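Local coordinates for surface protein R28 (Streptococcus pyogenes, PDB 6S5Z) that is tethered to the peptidoglycan of the cell wall, this chain being a Rib domain of immunoglobulin-like fold implicated in infection, at residues 10-14 against 73-77; 24-30 against 41-45. One frame throughout, in Å; residues are numbered along the deposited sequence. Where two conformers were deposited one is given.

In the fold
Both contacts build the single Rib domain of this chain and reach the same four-stranded mixed sheet, contact 1 through strand 71-81 and contact 2 through strand 41-44; their centres lie about 9 Å apart. Segments 10-14 and 24-30 meet directly, K14 N lying 2.8 Å from S29 O in a probable hydrogen bond. Side chains join the contacts as well: V76 CG2 packs 3.6 Å from W44 CZ3, and D73 OD2 forms a salt bridge of 3.2 Å with K45 NZ. A bound sodium ion, whose site includes K6, Y9 and D72, is about 4 Å from the side chain of P11 in contact 1 and about 11 Å from that of I30 in contact 2.

Contact 1 of 2, residues 10-14 against 73-77; sequences SPEAK and DVNVK
Apolar packing between A13 and P11 on one side and V74 and V76 on the other joins residues 10-14 to strand residues 73-77. V74 divides its branches between two partners. Its CG1, anti to the backbone N (chi1 180°), meets A13 CB at 4.0 Å, while CG2 reaches the pyrrolidine ring at P11 CG, 3.7 Å away. The A13 methyl is shared in turn, since its CB also touches V76 CG1 at 3.7 Å. Between these two valines the same methyl lies close to the strand backbone, 3.2 Å from N75 O.

The polar link is a water bridge. One water donates to K14 O at 2.6 Å and to K77 O at 2.8 Å, joining two carbonyls that could not hydrogen-bond to each other directly.

The two backbones run nearly parallel, 6° apart, but the pairing is made by side chains and water instead of a ladder of backbone bonds. This plain packing lays the loop between helix 5-8 and strand 16-19 beside strand 71-81 of the Rib domain. E12 bonds through the backbone to A31, while on the strand V74 and V76 pair with V62 and G60 of strand 56-65.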
loop_
_atom_site.group_PDB
_atom_site.type_symbol
_atom_site.label_atom_id
_atom_site.label_comp_id
_atom_site.label_asym_id
_atom_site.label_seq_id
_atom_site.Cartn_x
_atom_site.Cartn_y
_atom_site.Cartn_z
ATOM N N SER A 10 -7.314 6.041 8.482
ATOM C CA SER A 10 -5.881 6.192 8.727
ATOM C C SER A 10 -5.127 4.920 8.357
ATOM O O SER A 10 -4.713 4.145 9.234
ATOM C CB SER A 10 -5.634 6.573 10.188
ATOM O OG SER A 10 -6.252 7.817 10.491
ATOM N N PRO A 11 -4.920 4.672 7.066
ATOM C CA PRO A 11 -4.126 3.507 6.664
ATOM C C PRO A 11 -2.680 3.644 7.120
ATOM O O PRO A 11 -2.108 4.738 7.139
ATOM C CB PRO A 11 -4.241 3.502 5.135
ATOM C CG PRO A 11 -4.548 4.915 4.781
ATOM C CD PRO A 11 -5.331 5.491 5.914
ATOM N N GLU A 12 -2.104 2.516 7.520
ATOM C CA GLU A 12 -0.733 2.467 7.995
ATOM C C GLU A 12 -0.007 1.367 7.254
ATOM O O GLU A 12 -0.579 0.305 6.992
ATOM C CB GLU A 12 -0.665 2.200 9.500
ATOM C CG GLU A 12 -1.258 3.313 10.329
ATOM C CD GLU A 12 -1.251 2.999 11.813
ATOM O OE1 GLU A 12 -2.318 2.598 12.323
ATOM O OE2 GLU A 12 -0.181 3.111 12.451
ATOM N N ALA A 13 1.262 1.626 6.952
ATOM C CA ALA A 13 2.082 0.711 6.178
ATOM C C ALA A 13 2.433 -0.539 6.969
ATOM O O ALA A 13 2.615 -0.505 8.194
ATOM C CB ALA A 13 3.371 1.404 5.746
ATOM N N LYS A 14 2.548 -1.641 6.242
ATOM C CA LYS A 14 3.119 -2.881 6.737
ATOM C C LYS A 14 4.438 -3.122 6.017
ATOM O O LYS A 14 4.486 -3.091 4.780
ATOM C CB LYS A 14 2.165 -4.055 6.507
ATOM C CG LYS A 14 2.802 -5.418 6.791
ATOM C CD LYS A 14 1.812 -6.565 6.595
ATOM C CE LYS A 14 2.533 -7.916 6.609
ATOM N NZ LYS A 14 1.570 -9.052 6.534
ATOM N N ASP A 73 -2.384 8.218 -0.052
ATOM C CA ASP A 73 -1.093 7.669 -0.446
ATOM C C ASP A 73 -0.354 7.185 0.800
ATOM O O ASP A 73 -0.275 7.906 1.799
ATOM C CB ASP A 73 -0.248 8.713 -1.177
ATOM C CG ASP A 73 -0.786 9.043 -2.552
ATOM O OD1 ASP A 73 -1.556 8.237 -3.119
ATOM O OD2 ASP A 73 -0.435 10.119 -3.075
ATOM N N VAL A 74 0.187 5.974 0.739
ATOM C CA VAL A 74 0.852 5.363 1.882
ATOM C C VAL A 74 2.236 4.895 1.459
ATOM O O VAL A 74 2.359 4.013 0.604
ATOM C CB VAL A 74 0.035 4.191 2.456
ATOM C CG1 VAL A 74 0.779 3.596 3.626
ATOM C CG2 VAL A 74 -1.358 4.667 2.873
ATOM N N ASN A 75 3.274 5.487 2.053
ATOM C CA ASN A 75 4.643 5.053 1.812
ATOM C C ASN A 75 4.919 3.740 2.529
ATOM O O ASN A 75 4.635 3.603 3.725
ATOM C CB ASN A 75 5.632 6.120 2.289
ATOM C CG ASN A 75 5.496 7.413 1.521
ATOM O OD1 ASN A 75 5.146 7.412 0.339
ATOM N ND2 ASN A 75 5.741 8.527 2.194
ATOM N N VAL A 76 5.491 2.782 1.807
ATOM C CA VAL A 76 5.753 1.445 2.334
ATOM C C VAL A 76 7.173 1.027 1.993
ATOM O O VAL A 76 7.842 1.616 1.146
ATOM C CB VAL A 76 4.762 0.386 1.814
ATOM C CG1 VAL A 76 3.316 0.795 2.054
ATOM C CG2 VAL A 76 5.010 0.138 0.311
ATOM N N LYS A 77 7.618 -0.018 2.670
ATOM C CA LYS A 77 8.958 -0.543 2.504
ATOM C C LYS A 77 8.860 -2.041 2.294
ATOM O O LYS A 77 8.042 -2.716 2.931
ATOM C CB LYS A 77 9.834 -0.192 3.713
ATOM C CG LYS A 77 9.994 1.319 3.847
ATOM C CD LYS A 77 11.047 1.757 4.858
ATOM C CE LYS A 77 11.384 3.238 4.637
ATOM N NZ LYS A 77 12.654 3.673 5.285
HETATM O O HOH W 1 5.362 -3.374 2.356
#

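Contact 2 of 2, residues 24-30 against 41-45; sequences LDAKDSI and TYNWK
The indole N-H of W44 reaches across to a backbone carbonyl: W44 NE1 donates to L24 O over 2.9 Å in a nearly straight bond (170° at the hydrogen). The acceptor lies practically in the indole plane, whereas seen from the carbonyl the donor stands well above the peptide plane. This bond fixes the rotation of the indole and satisfies its N-H.

With its edge held in this way, the indole presents a face to A26. The A26 methyl sits over the five-membered ring, CB 3.8 Å from its centroid and only 6° off the normal, a CH-pi contact. The same CB comes within 3.4 Å of N43 C, so it is pressed against the strand backbone too. At the six-membered ring, L24 CB packs on CZ2 and S29 OG approaches CH2.

Y42 receives a second CH-pi contact. A chi1 of 180° turns K27 CG away from its own N, and the extended chain beyond it lies across one face of the phenol ring; CG is 3.9 Å from the Y42 ring centroid. I30 CG1 approaches Y42 CD2 obliquely at 3.8 Å.

In one of the two conformers of D25, OD1 accepts from K27 N at 3.0 Å, an Asx turn at the start of the 3-10 segment 26-29.

This 3-10 loop, between strands 16-19 and 41-44, covers the outermost strand 41-44 of the Rib domain's sheet, with Y42 and W44 as its aromatic contacts. L24 and S29 also rest on R16 of strand 16-19. Strand 41-44 is bonded to strand 56-65 through N43 and E63; W44 packs on P50 as well, and I30 also touches V74 of strand 71-81.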
loop_
_atom_site.group_PDB
_atom_site.type_symbol
_atom_site.label_atom_id
_atom_site.label_comp_id
_atom_site.label_asym_id
_atom_site.label_seq_id
_atom_site.Cartn_x
_atom_site.Cartn_y
_atom_site.Cartn_z
ATOM N N LEU A 24 3.821 -8.695 -5.730
ATOM C CA LEU A 24 3.434 -7.760 -4.679
ATOM C C LEU A 24 2.048 -7.228 -4.990
ATOM O O LEU A 24 1.878 -6.438 -5.926
ATOM C CB LEU A 24 4.427 -6.600 -4.576
ATOM C CG LEU A 24 5.875 -6.901 -4.216
ATOM C CD1 LEU A 24 6.652 -5.601 -4.341
ATOM C CD2 LEU A 24 5.967 -7.467 -2.790
ATOM N N ASP A 25 1.058 -7.691 -4.233
ATOM C CA ASP A 25 -0.248 -7.054 -4.203
ATOM C C ASP A 25 -0.158 -5.848 -3.285
ATOM O O ASP A 25 0.347 -5.953 -2.162
ATOM C CB ASP A 25 -1.308 -8.037 -3.704
ATOM C CG ASP A 25 -2.737 -7.540 -3.911
ATOM O OD1 ASP A 25 -3.021 -6.343 -3.704
ATOM O OD2 ASP A 25 -3.592 -8.368 -4.270
ATOM N N ALA A 26 -0.648 -4.699 -3.754
ATOM C CA ALA A 26 -0.509 -3.488 -2.956
ATOM C C ALA A 26 -1.242 -3.596 -1.618
ATOM O O ALA A 26 -0.750 -3.104 -0.598
ATOM C CB ALA A 26 -1.023 -2.278 -3.732
ATOM N N LYS A 27 -2.412 -4.239 -1.598
ATOM C CA LYS A 27 -3.166 -4.336 -0.356
ATOM C C LYS A 27 -2.363 -5.038 0.724
ATOM O O LYS A 27 -2.603 -4.824 1.923
ATOM C CB LYS A 27 -4.477 -5.083 -0.604
ATOM C CG LYS A 27 -5.327 -5.236 0.633
ATOM C CD LYS A 27 -6.685 -5.794 0.289
ATOM C CE LYS A 27 -7.580 -5.897 1.509
ATOM N NZ LYS A 27 -8.917 -6.416 1.090
ATOM N N ASP A 28 -1.440 -5.913 0.328
ATOM C CA ASP A 28 -0.686 -6.685 1.302
ATOM C C ASP A 28 0.350 -5.847 2.029
ATOM O O ASP A 28 0.926 -6.326 3.017
ATOM C CB ASP A 28 -0.006 -7.876 0.634
ATOM C CG ASP A 28 -0.976 -8.980 0.281
ATOM O OD1 ASP A 28 -2.035 -9.096 0.937
ATOM O OD2 ASP A 28 -0.666 -9.757 -0.637
ATOM N N SER A 29 0.605 -4.629 1.559
ATOM C CA SER A 29 1.526 -3.703 2.201
ATOM C C SER A 29 0.823 -2.719 3.124
ATOM O O SER A 29 1.461 -1.778 3.614
ATOM C CB SER A 29 2.343 -2.946 1.142
ATOM O OG SER A 29 3.359 -3.785 0.617
ATOM N N ILE A 30 -0.465 -2.908 3.384
ATOM C CA ILE A 30 -1.203 -2.059 4.312
ATOM C C ILE A 30 -1.522 -2.884 5.553
ATOM O O ILE A 30 -2.115 -3.962 5.449
ATOM C CB ILE A 30 -2.490 -1.496 3.684
ATOM C CG1 ILE A 30 -2.169 -0.629 2.465
ATOM C CG2 ILE A 30 -3.307 -0.737 4.727
ATOM C CD1 ILE A 30 -1.302 0.559 2.766
ATOM N N THR A 41 -10.206 -0.032 -2.513
ATOM C CA THR A 41 -9.333 -0.787 -3.394
ATOM C C THR A 41 -7.908 -0.275 -3.232
ATOM O O THR A 41 -7.691 0.876 -2.864
ATOM C CB THR A 41 -9.798 -0.713 -4.872
ATOM O OG1 THR A 41 -9.688 0.626 -5.372
ATOM C CG2 THR A 41 -11.250 -1.178 -5.008
ATOM N N TYR A 42 -6.933 -1.147 -3.494
ATOM C CA TYR A 42 -5.521 -0.853 -3.259
ATOM C C TYR A 42 -4.750 -1.106 -4.540
ATOM O O TYR A 42 -4.952 -2.134 -5.192
ATOM C CB TYR A 42 -4.962 -1.734 -2.134
ATOM C CG TYR A 42 -5.731 -1.612 -0.826
ATOM C CD1 TYR A 42 -6.929 -2.309 -0.613
ATOM C CD2 TYR A 42 -5.272 -0.787 0.193
ATOM C CE1 TYR A 42 -7.630 -2.182 0.594
ATOM C CE2 TYR A 42 -5.962 -0.662 1.381
ATOM C CZ TYR A 42 -7.131 -1.360 1.583
ATOM O OH TYR A 42 -7.786 -1.207 2.791
ATOM N N ASN A 43 -3.863 -0.176 -4.895
ATOM C CA ASN A 43 -3.016 -0.366 -6.064
ATOM C C ASN A 43 -1.712 0.362 -5.823
ATOM O O ASN A 43 -1.638 1.273 -5.000
ATOM C CB ASN A 43 -3.668 0.149 -7.346
ATOM C CG ASN A 43 -3.929 1.638 -7.306
ATOM O OD1 ASN A 43 -4.981 2.072 -6.852
ATOM N ND2 ASN A 43 -2.966 2.435 -7.780
ATOM N N TRP A 44 -0.684 -0.049 -6.555
ATOM C CA TRP A 44 0.581 0.664 -6.501
ATOM C C TRP A 44 0.477 1.975 -7.259
ATOM O O TRP A 44 -0.038 2.023 -8.382
ATOM C CB TRP A 44 1.716 -0.189 -7.088
ATOM C CG TRP A 44 2.006 -1.409 -6.288
ATOM C CD1 TRP A 44 1.732 -2.702 -6.620
ATOM C CD2 TRP A 44 2.604 -1.445 -4.985
ATOM N NE1 TRP A 44 2.130 -3.546 -5.603
ATOM C CE2 TRP A 44 2.668 -2.797 -4.592
ATOM C CE3 TRP A 44 3.091 -0.462 -4.116
ATOM C CZ2 TRP A 44 3.202 -3.192 -3.363
ATOM C CZ3 TRP A 44 3.624 -0.853 -2.909
ATOM C CH2 TRP A 44 3.671 -2.206 -2.538
ATOM N N LYS A 45 0.995 3.040 -6.654
ATOM C CA LYS A 45 1.126 4.292 -7.386
ATOM C C LYS A 45 1.998 4.082 -8.616
ATOM O O LYS A 45 2.997 3.368 -8.568
ATOM C CB LYS A 45 1.751 5.371 -6.498
ATOM C CG LYS A 45 1.917 6.729 -7.179
ATOM C CD LYS A 45 2.351 7.773 -6.165
ATOM C CE LYS A 45 1.220 8.078 -5.226
ATOM N NZ LYS A 45 0.149 8.795 -5.916
HETATM O O HOH W 2 -3.979 -5.090 -6.762
#